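Local coordinates for inositol monophosphatase family protein (Staphylococcus aureus, PDB 5I3S), which probably hydrolyses inositol monophosphate or related sugar phosphates, at residues L10-A14 and F48-I53; I163-I167 and H258-L262; N225-E229 and L262-H266. All blocks are in the same frame, centred on the assembly; numbering follows the deposited sequence.

Contact 1 (L10-A14 and F48-I53); sequences LIQEA and FIFDTI
Leu10 lies in a hollow on the facing helix formed by Phe48, Ile49, Thr52 and Ile53, a knob-into-hole fit that joins helix 2-24 to helix 37-56. The two segments run roughly antiparallel, their axes 145° apart and 10.6 Å from each other at closest approach. Because CG of Leu10 stands anti to the backbone N (chi1 176°), the side chain reaches across the groove and splits its work between two branches. CD1 meets the Thr52 methyl CG2 tip to tip at 3.5 Å and also touches Phe48 CE2 at 3.6 Å; CD2 lies 3.9 Å from Ile53 CG1, the two side chains crossing at about a right angle, and also meets Ile49 CG2. Phe48 slides past Leu10 in the opposite sense, and its ring reaches Ala14 obliquely, with CD2 3.8 Å from Ala14 CB, while CZ brushes the aliphatic CG of Glu13 at the exposed end. Ile49 also touches Ala14, CG1 lying 4.0 Å from Ala14 CB. Deeper in the fold, Trp80 of strand 78-83 meets Leu10 and Ile53, and Ile100 of strand 99-106 meets Ala14 and Ile49, so the helix pair rests on the large sheet. Thr52 OG1 bonds to Phe48 O within its own helix, which leaves its methyl to face Leu10. The joint between the helices therefore depends on apolar shape matching, with the threonine hydroxyl satisfied locally.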
loop_
_atom_site.group_PDB
_atom_site.type_symbol
_atom_site.label_atom_id
_atom_site.label_comp_id
_atom_site.label_asym_id
_atom_site.label_seq_id
_atom_site.Cartn_x
_atom_site.Cartn_y
_atom_site.Cartn_z
ATOM N N LEU A 10 24.895 0.905 -12.133
ATOM C CA LEU A 10 24.764 -0.512 -11.780
ATOM C C LEU A 10 23.352 -0.877 -11.312
ATOM O O LEU A 10 22.773 -1.851 -11.766
ATOM C CB LEU A 10 25.762 -0.862 -10.673
ATOM C CG LEU A 10 25.694 -2.288 -10.123
ATOM C CD1 LEU A 10 25.934 -3.283 -11.250
ATOM C CD2 LEU A 10 26.718 -2.486 -9.036
ATOM N N ILE A 11 22.778 -0.112 -10.398
ATOM C CA ILE A 11 21.461 -0.516 -9.873
ATOM C C ILE A 11 20.383 -0.400 -10.973
ATOM O O ILE A 11 19.533 -1.279 -11.099
ATOM C CB ILE A 11 21.113 0.204 -8.550
ATOM C CG1 ILE A 11 19.987 -0.516 -7.820
ATOM C CG2 ILE A 11 20.824 1.677 -8.766
ATOM C CD1 ILE A 11 19.696 0.081 -6.450
ATOM N N GLN A 12 20.467 0.663 -11.774
ATOM C CA GLN A 12 19.560 0.896 -12.899
ATOM C C GLN A 12 19.689 -0.191 -13.967
ATOM O O GLN A 12 18.705 -0.747 -14.433
ATOM C CB GLN A 12 19.794 2.275 -13.492
ATOM C CG GLN A 12 19.221 3.363 -12.627
ATOM C CD GLN A 12 19.675 4.762 -13.043
ATOM O OE1 GLN A 12 20.821 5.177 -12.784
ATOM N NE2 GLN A 12 18.777 5.507 -13.661
ATOM N N GLU A 13 20.913 -0.545 -14.276
ATOM C CA GLU A 13 21.182 -1.574 -15.245
ATOM C C GLU A 13 20.699 -2.959 -14.748
ATOM O O GLU A 13 20.090 -3.729 -15.516
ATOM C CB GLU A 13 22.689 -1.498 -15.598
ATOM C CG GLU A 13 23.163 -2.330 -16.787
ATOM C CD GLU A 13 22.277 -2.221 -17.995
ATOM O OE1 GLU A 13 21.986 -1.085 -18.423
ATOM O OE2 GLU A 13 21.852 -3.292 -18.491
ATOM N N ALA A 14 20.933 -3.262 -13.466
ATOM C CA ALA A 14 20.361 -4.460 -12.813
ATOM C C ALA A 14 18.829 -4.451 -12.869
ATOM O O ALA A 14 18.217 -5.501 -12.948
ATOM C CB ALA A 14 20.822 -4.569 -11.375
ATOM N N PHE A 48 24.918 -10.694 -10.731
ATOM C CA PHE A 48 25.290 -9.563 -11.594
ATOM C C PHE A 48 25.866 -8.444 -10.755
ATOM O O PHE A 48 26.914 -7.925 -11.087
ATOM C CB PHE A 48 24.083 -9.025 -12.401
ATOM C CG PHE A 48 24.372 -7.732 -13.129
ATOM C CD1 PHE A 48 25.277 -7.694 -14.203
ATOM C CD2 PHE A 48 23.764 -6.541 -12.750
ATOM C CE1 PHE A 48 25.545 -6.494 -14.882
ATOM C CE2 PHE A 48 24.019 -5.352 -13.436
ATOM C CZ PHE A 48 24.927 -5.328 -14.488
ATOM N N ILE A 49 25.174 -8.078 -9.671
ATOM C CA ILE A 49 25.624 -6.958 -8.799
ATOM C C ILE A 49 26.956 -7.267 -8.099
ATOM O O ILE A 49 27.871 -6.446 -8.117
ATOM C CB ILE A 49 24.540 -6.533 -7.793
ATOM C CG1 ILE A 49 23.343 -5.919 -8.549
ATOM C CG2 ILE A 49 25.078 -5.534 -6.781
ATOM C CD1 ILE A 49 22.058 -5.849 -7.731
ATOM N N PHE A 50 27.057 -8.457 -7.518
ATOM C CA PHE A 50 28.314 -8.945 -6.964
ATOM C C PHE A 50 29.488 -8.886 -7.985
ATOM O O PHE A 50 30.546 -8.299 -7.721
ATOM C CB PHE A 50 28.082 -10.376 -6.458
ATOM C CG PHE A 50 29.316 -11.057 -5.953
ATOM C CD1 PHE A 50 29.987 -10.563 -4.833
ATOM C CD2 PHE A 50 29.800 -12.215 -6.584
ATOM C CE1 PHE A 50 31.132 -11.192 -4.355
ATOM C CE2 PHE A 50 30.937 -12.854 -6.107
ATOM C CZ PHE A 50 31.603 -12.339 -4.986
ATOM N N ASP A 51 29.279 -9.451 -9.167
ATOM C CA ASP A 51 30.378 -9.609 -10.138
ATOM C C ASP A 51 30.851 -8.324 -10.717
ATOM O O ASP A 51 32.019 -8.178 -10.997
ATOM C CB ASP A 51 29.997 -10.529 -11.295
ATOM C CG ASP A 51 29.818 -11.941 -10.868
ATOM O OD1 ASP A 51 30.385 -12.343 -9.821
ATOM O OD2 ASP A 51 29.075 -12.651 -11.583
ATOM N N THR A 52 29.934 -7.413 -10.947
ATOM C CA THR A 52 30.280 -6.085 -11.434
ATOM C C THR A 52 31.075 -5.289 -10.399
ATOM O O THR A 52 32.032 -4.605 -10.762
ATOM C CB THR A 52 28.992 -5.339 -11.793
ATOM O OG1 THR A 52 28.328 -6.102 -12.783
ATOM C CG2 THR A 52 29.239 -3.907 -12.281
ATOM N N ILE A 53 30.666 -5.357 -9.126
ATOM C CA ILE A 53 31.422 -4.684 -8.045
ATOM C C ILE A 53 32.863 -5.281 -7.983
ATOM O O ILE A 53 33.807 -4.534 -8.111
ATOM C CB ILE A 53 30.743 -4.777 -6.636
ATOM C CG1 ILE A 53 29.340 -4.120 -6.598
ATOM C CG2 ILE A 53 31.631 -4.123 -5.585
ATOM C CD1 ILE A 53 28.411 -4.752 -5.558
#

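Contact 2 (I163-I167 and H258-L262); sequences ILGEI and HHDAL
Ile167 packs against His258, the N-cap residue of helix 259-270, and this pair forms the close part of the contact. The isoleucine slides past the histidine in the opposite direction, its CG1 lying 3.8 Å from His258 CB and equally near the first ring carbon, CG. Its CG2 branch reaches CD2 of the same imidazole at 4.1 Å, so both branches of the side chain take part. With CG1 beside the backbone N (chi1 -63°), the longer branch is directed to the second helix, where CD1 continues to Ala261 CB at 4.2 Å and to Leu262 CG.

Packing is thinner elsewhere. On the solvent side, Ile163 occupies the N-cap position of helix 164-174 and is exposed; its CG2 touches Ala261 CB at 3.9 Å, but the rest of the side chain leads away from the partner. On the buried side, Leu164 CD1 and Leu262 CD2 are 4.4 Å apart, a loose approach between two leucines. The contact is van der Waals packing, apolar apart from the imidazole of His258, and joins the first turns of two helices. Leu255 of helix 244-255 touches both Ile167 and Leu262, Pro202 lies against Leu164 just after strand 198-201, and Leu227, beyond strand 222-224, meets Leu262, so the paired helix starts are flanked by a third helix and by loops next to strands of the smaller sheet.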
loop_
_atom_site.group_PDB
_atom_site.type_symbol
_atom_site.label_atom_id
_atom_site.label_comp_id
_atom_site.label_asym_id
_atom_site.label_seq_id
_atom_site.Cartn_x
_atom_site.Cartn_y
_atom_site.Cartn_z
ATOM N N ILE A 163 1.902 -10.124 22.831
ATOM C CA ILE A 163 2.637 -8.975 23.415
ATOM C C ILE A 163 2.864 -7.848 22.417
ATOM O O ILE A 163 2.437 -6.724 22.637
ATOM C CB ILE A 163 3.972 -9.355 24.141
ATOM C CG1 ILE A 163 3.758 -10.527 25.121
ATOM C CG2 ILE A 163 4.496 -8.169 24.966
ATOM C CD1 ILE A 163 3.875 -11.904 24.518
ATOM N N LEU A 164 3.564 -8.147 21.348
ATOM C CA LEU A 164 3.750 -7.195 20.259
ATOM C C LEU A 164 2.413 -6.566 19.801
ATOM O O LEU A 164 2.290 -5.349 19.708
ATOM C CB LEU A 164 4.419 -7.922 19.092
ATOM C CG LEU A 164 5.298 -7.140 18.141
ATOM C CD1 LEU A 164 6.192 -6.133 18.884
ATOM C CD2 LEU A 164 6.109 -8.169 17.365
ATOM N N GLY A 165 1.414 -7.423 19.574
ATOM C CA GLY A 165 0.051 -6.991 19.293
ATOM C C GLY A 165 -0.444 -5.890 20.195
ATOM O O GLY A 165 -0.809 -4.821 19.710
ATOM N N GLU A 166 -0.394 -6.123 21.506
ATOM C CA GLU A 166 -1.000 -5.196 22.459
ATOM C C GLU A 166 -0.282 -3.868 22.443
ATOM O O GLU A 166 -0.909 -2.806 22.446
ATOM C CB GLU A 166 -1.034 -5.758 23.898
ATOM C CG GLU A 166 -2.288 -6.544 24.258
ATOM C CD GLU A 166 -3.573 -5.723 24.143
ATOM O OE1 GLU A 166 -4.403 -6.022 23.252
ATOM O OE2 GLU A 166 -3.752 -4.774 24.930
ATOM N N ILE A 167 1.036 -3.947 22.365
ATOM C CA ILE A 167 1.897 -2.779 22.284
ATOM C C ILE A 167 1.668 -1.983 21.010
ATOM O O ILE A 167 1.429 -0.783 21.095
ATOM C CB ILE A 167 3.361 -3.199 22.450
ATOM C CG1 ILE A 167 3.557 -3.804 23.860
ATOM C CG2 ILE A 167 4.276 -2.021 22.240
ATOM C CD1 ILE A 167 4.809 -4.645 23.997
ATOM N N HIS A 258 6.332 0.196 27.693
ATOM C CA HIS A 258 6.407 -1.230 27.506
ATOM C C HIS A 258 7.863 -1.677 27.286
ATOM O O HIS A 258 8.084 -2.759 26.709
ATOM C CB HIS A 258 5.450 -1.624 26.350
ATOM C CG HIS A 258 4.028 -1.154 26.572
ATOM N ND1 HIS A 258 3.301 -1.475 27.705
ATOM C CD2 HIS A 258 3.225 -0.347 25.834
ATOM C CE1 HIS A 258 2.114 -0.898 27.651
ATOM N NE2 HIS A 258 2.041 -0.212 26.525
ATOM N N HIS A 259 8.851 -0.916 27.801
ATOM C CA HIS A 259 10.270 -1.216 27.454
ATOM C C HIS A 259 10.703 -2.634 27.823
ATOM O O HIS A 259 11.380 -3.276 27.065
ATOM C CB HIS A 259 11.287 -0.195 28.025
ATOM N N ASP A 260 10.333 -3.100 29.005
ATOM C CA ASP A 260 10.818 -4.423 29.516
ATOM C C ASP A 260 10.279 -5.603 28.666
ATOM O O ASP A 260 11.008 -6.519 28.330
ATOM C CB ASP A 260 10.458 -4.608 31.004
ATOM C CG ASP A 260 11.231 -3.665 31.946
ATOM O OD1 ASP A 260 10.586 -3.150 32.878
ATOM O OD2 ASP A 260 12.462 -3.433 31.786
ATOM N N ALA A 261 9.014 -5.521 28.288
ATOM C CA ALA A 261 8.404 -6.464 27.382
ATOM C C ALA A 261 9.063 -6.411 25.994
ATOM O O ALA A 261 9.352 -7.468 25.416
ATOM C CB ALA A 261 6.900 -6.216 27.312
ATOM N N LEU A 262 9.334 -5.206 25.467
ATOM C CA LEU A 262 10.073 -5.103 24.207
ATOM C C LEU A 262 11.500 -5.644 24.344
ATOM O O LEU A 262 11.995 -6.336 23.410
ATOM C CB LEU A 262 10.127 -3.662 23.677
ATOM C CG LEU A 262 8.819 -3.099 23.137
ATOM C CD1 LEU A 262 8.920 -1.591 23.038
ATOM C CD2 LEU A 262 8.510 -3.685 21.779
#

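Contact 3 (N225-E229 and L262-H266); sequences NLLGE and LIQLH
Asn225 OD1 is gripped by two backbone N-H groups, those of Leu227 at 2.9 Å and Glu229 at 2.8 Å, while the amide nitrogen of the same side chain approaches His266 across the contact. The bond from Leu227 makes an Asx turn, superposed on a type I beta turn from Asn225 to Gly228 in the loop between strands 222-224 and 237-242. The two donors reach the oxygen from opposite faces of the amide plane; the one from Glu229 is the straighter, with an N-H...O angle of 158° against 131° for Leu227. The amide is further fixed through ND2, which donates to Glu229 OE2 at 3.0 Å from above the carboxylate plane and also bonds to Asn237 OD1 on strand 237-242. These bonds should restrain the rotation of the side chain, whose CG sits between the backbone N and the carbonyl carbon.

Turned in this way, Asn225 brings ND2 to within 3.8 Å of His266 CE1, the amide and imidazole planes 71° apart, a packing approach only. Leu227 makes the main apolar link to helix 259-270. It slides past Leu262 in the opposite direction, CD2 3.5 Å from Leu262 CB, and crosses Ile263 at about a right angle, touching its CG1. Leu226, whose backbone N bonds to Ser238 OG, adds a second leucine to the seam: its CD1 meets Leu262 CD2 at 4.2 Å, and its carbonyl oxygen touches Leu262 CD1. The nearby carboxylate of Glu229 might favour a protonated His266, although the two do not bond. On the same histidine, Leu227 CD1 rests over one face of the ring, 4.0 Å from CG and offset toward the rim.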
loop_
_atom_site.group_PDB
_atom_site.type_symbol
_atom_site.label_atom_id
_atom_site.label_comp_id
_atom_site.label_asym_id
_atom_site.label_seq_id
_atom_site.Cartn_x
_atom_site.Cartn_y
_atom_site.Cartn_z
ATOM N N ASN A 225 15.725 1.342 16.568
ATOM C CA ASN A 225 14.971 0.130 16.765
ATOM C C ASN A 225 13.877 0.474 17.754
ATOM O O ASN A 225 13.701 1.674 18.104
ATOM C CB ASN A 225 15.887 -1.020 17.191
ATOM C CG ASN A 225 16.334 -0.963 18.626
ATOM O OD1 ASN A 225 16.074 -0.043 19.381
ATOM N ND2 ASN A 225 17.029 -1.984 19.009
ATOM N N LEU A 226 13.114 -0.554 18.172
ATOM C CA LEU A 226 11.971 -0.335 19.048
ATOM C C LEU A 226 12.339 0.047 20.479
ATOM O O LEU A 226 11.471 0.535 21.217
ATOM C CB LEU A 226 11.039 -1.530 19.047
ATOM C CG LEU A 226 10.326 -1.828 17.699
ATOM C CD1 LEU A 226 9.584 -3.148 17.793
ATOM C CD2 LEU A 226 9.388 -0.732 17.214
ATOM N N LEU A 227 13.609 -0.176 20.860
ATOM C CA LEU A 227 14.128 0.231 22.162
ATOM C C LEU A 227 14.820 1.603 22.084
ATOM O O LEU A 227 15.476 1.983 23.046
ATOM C CB LEU A 227 15.138 -0.795 22.641
ATOM C CG LEU A 227 14.599 -2.214 22.660
ATOM C CD1 LEU A 227 15.666 -3.236 23.078
ATOM C CD2 LEU A 227 13.384 -2.271 23.573
ATOM N N GLY A 228 14.749 2.286 20.935
ATOM C CA GLY A 228 15.455 3.549 20.705
ATOM C C GLY A 228 16.958 3.454 20.436
ATOM O O GLY A 228 17.650 4.454 20.517
ATOM N N GLU A 229 17.466 2.253 20.147
ATOM C CA GLU A 229 18.888 2.064 19.923
ATOM C C GLU A 229 19.182 2.320 18.450
ATOM O O GLU A 229 18.347 2.065 17.594
ATOM C CB GLU A 229 19.325 0.629 20.288
ATOM C CG GLU A 229 18.872 0.131 21.661
ATOM C CD GLU A 229 19.045 -1.380 21.884
ATOM O OE1 GLU A 229 18.971 -1.834 23.039
ATOM O OE2 GLU A 229 19.257 -2.151 20.947
ATOM N N LEU A 262 9.334 -5.206 25.467
ATOM C CA LEU A 262 10.073 -5.103 24.207
ATOM C C LEU A 262 11.500 -5.644 24.344
ATOM O O LEU A 262 11.995 -6.336 23.410
ATOM C CB LEU A 262 10.127 -3.662 23.677
ATOM C CG LEU A 262 8.819 -3.099 23.137
ATOM C CD1 LEU A 262 8.920 -1.591 23.038
ATOM C CD2 LEU A 262 8.510 -3.685 21.779
ATOM N N ILE A 263 12.163 -5.397 25.495
ATOM C CA ILE A 263 13.531 -5.991 25.685
ATOM C C ILE A 263 13.492 -7.501 25.608
ATOM O O ILE A 263 14.348 -8.133 24.948
ATOM C CB ILE A 263 14.223 -5.556 27.003
ATOM C CG1 ILE A 263 14.641 -4.073 26.912
ATOM C CG2 ILE A 263 15.423 -6.412 27.325
ATOM C CD1 ILE A 263 14.568 -3.422 28.265
ATOM N N GLN A 264 12.489 -8.076 26.264
ATOM C CA GLN A 264 12.389 -9.519 26.316
ATOM C C GLN A 264 12.151 -10.087 24.903
ATOM O O GLN A 264 12.828 -11.011 24.515
ATOM C CB GLN A 264 11.314 -9.984 27.290
ATOM C CG GLN A 264 11.063 -11.487 27.194
ATOM C CD GLN A 264 10.538 -12.072 28.489
ATOM O OE1 GLN A 264 11.208 -12.003 29.537
ATOM N NE2 GLN A 264 9.335 -12.658 28.436
ATOM N N LEU A 265 11.194 -9.518 24.158
ATOM C CA LEU A 265 10.976 -9.878 22.746
ATOM C C LEU A 265 12.250 -9.800 21.943
ATOM O O LEU A 265 12.665 -10.775 21.251
ATOM C CB LEU A 265 9.937 -8.965 22.101
ATOM C CG LEU A 265 8.486 -9.137 22.563
ATOM C CD1 LEU A 265 7.652 -8.187 21.749
ATOM C CD2 LEU A 265 7.975 -10.571 22.410
ATOM N N HIS A 266 12.896 -8.655 22.067
ATOM C CA HIS A 266 14.156 -8.423 21.372
ATOM C C HIS A 266 15.203 -9.502 21.671
ATOM O O HIS A 266 15.825 -10.022 20.742
ATOM C CB HIS A 266 14.688 -7.017 21.725
ATOM C CG HIS A 266 15.920 -6.649 20.982
ATOM N ND1 HIS A 266 15.895 -5.899 19.823
ATOM C CD2 HIS A 266 17.215 -6.980 21.195
ATOM C CE1 HIS A 266 17.130 -5.753 19.381
ATOM N NE2 HIS A 266 17.943 -6.411 20.186
#

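Contact 1 closes first along the chain, and its centre lies 41 Å from that of contact 2 and 35 Å from that of contact 3, on the opposite side of the chain's centre. It pairs the two N-terminal helices on the seven-stranded sheet. Contacts 2 and 3 open in turn, 163-167 before 225-229, and both end on helix 259-270, sharing Leu262; their centres are only 9 Å apart, and Leu164 CD1 meets Leu265 CD1 at 3.8 Å. This last modelled helix thus binds helix 164-174 and the loop after strand 222-224 together beside the five-stranded sheet. Contacts 1 and 2 therefore pack helix on helix, and contact 3 a turn on a helix.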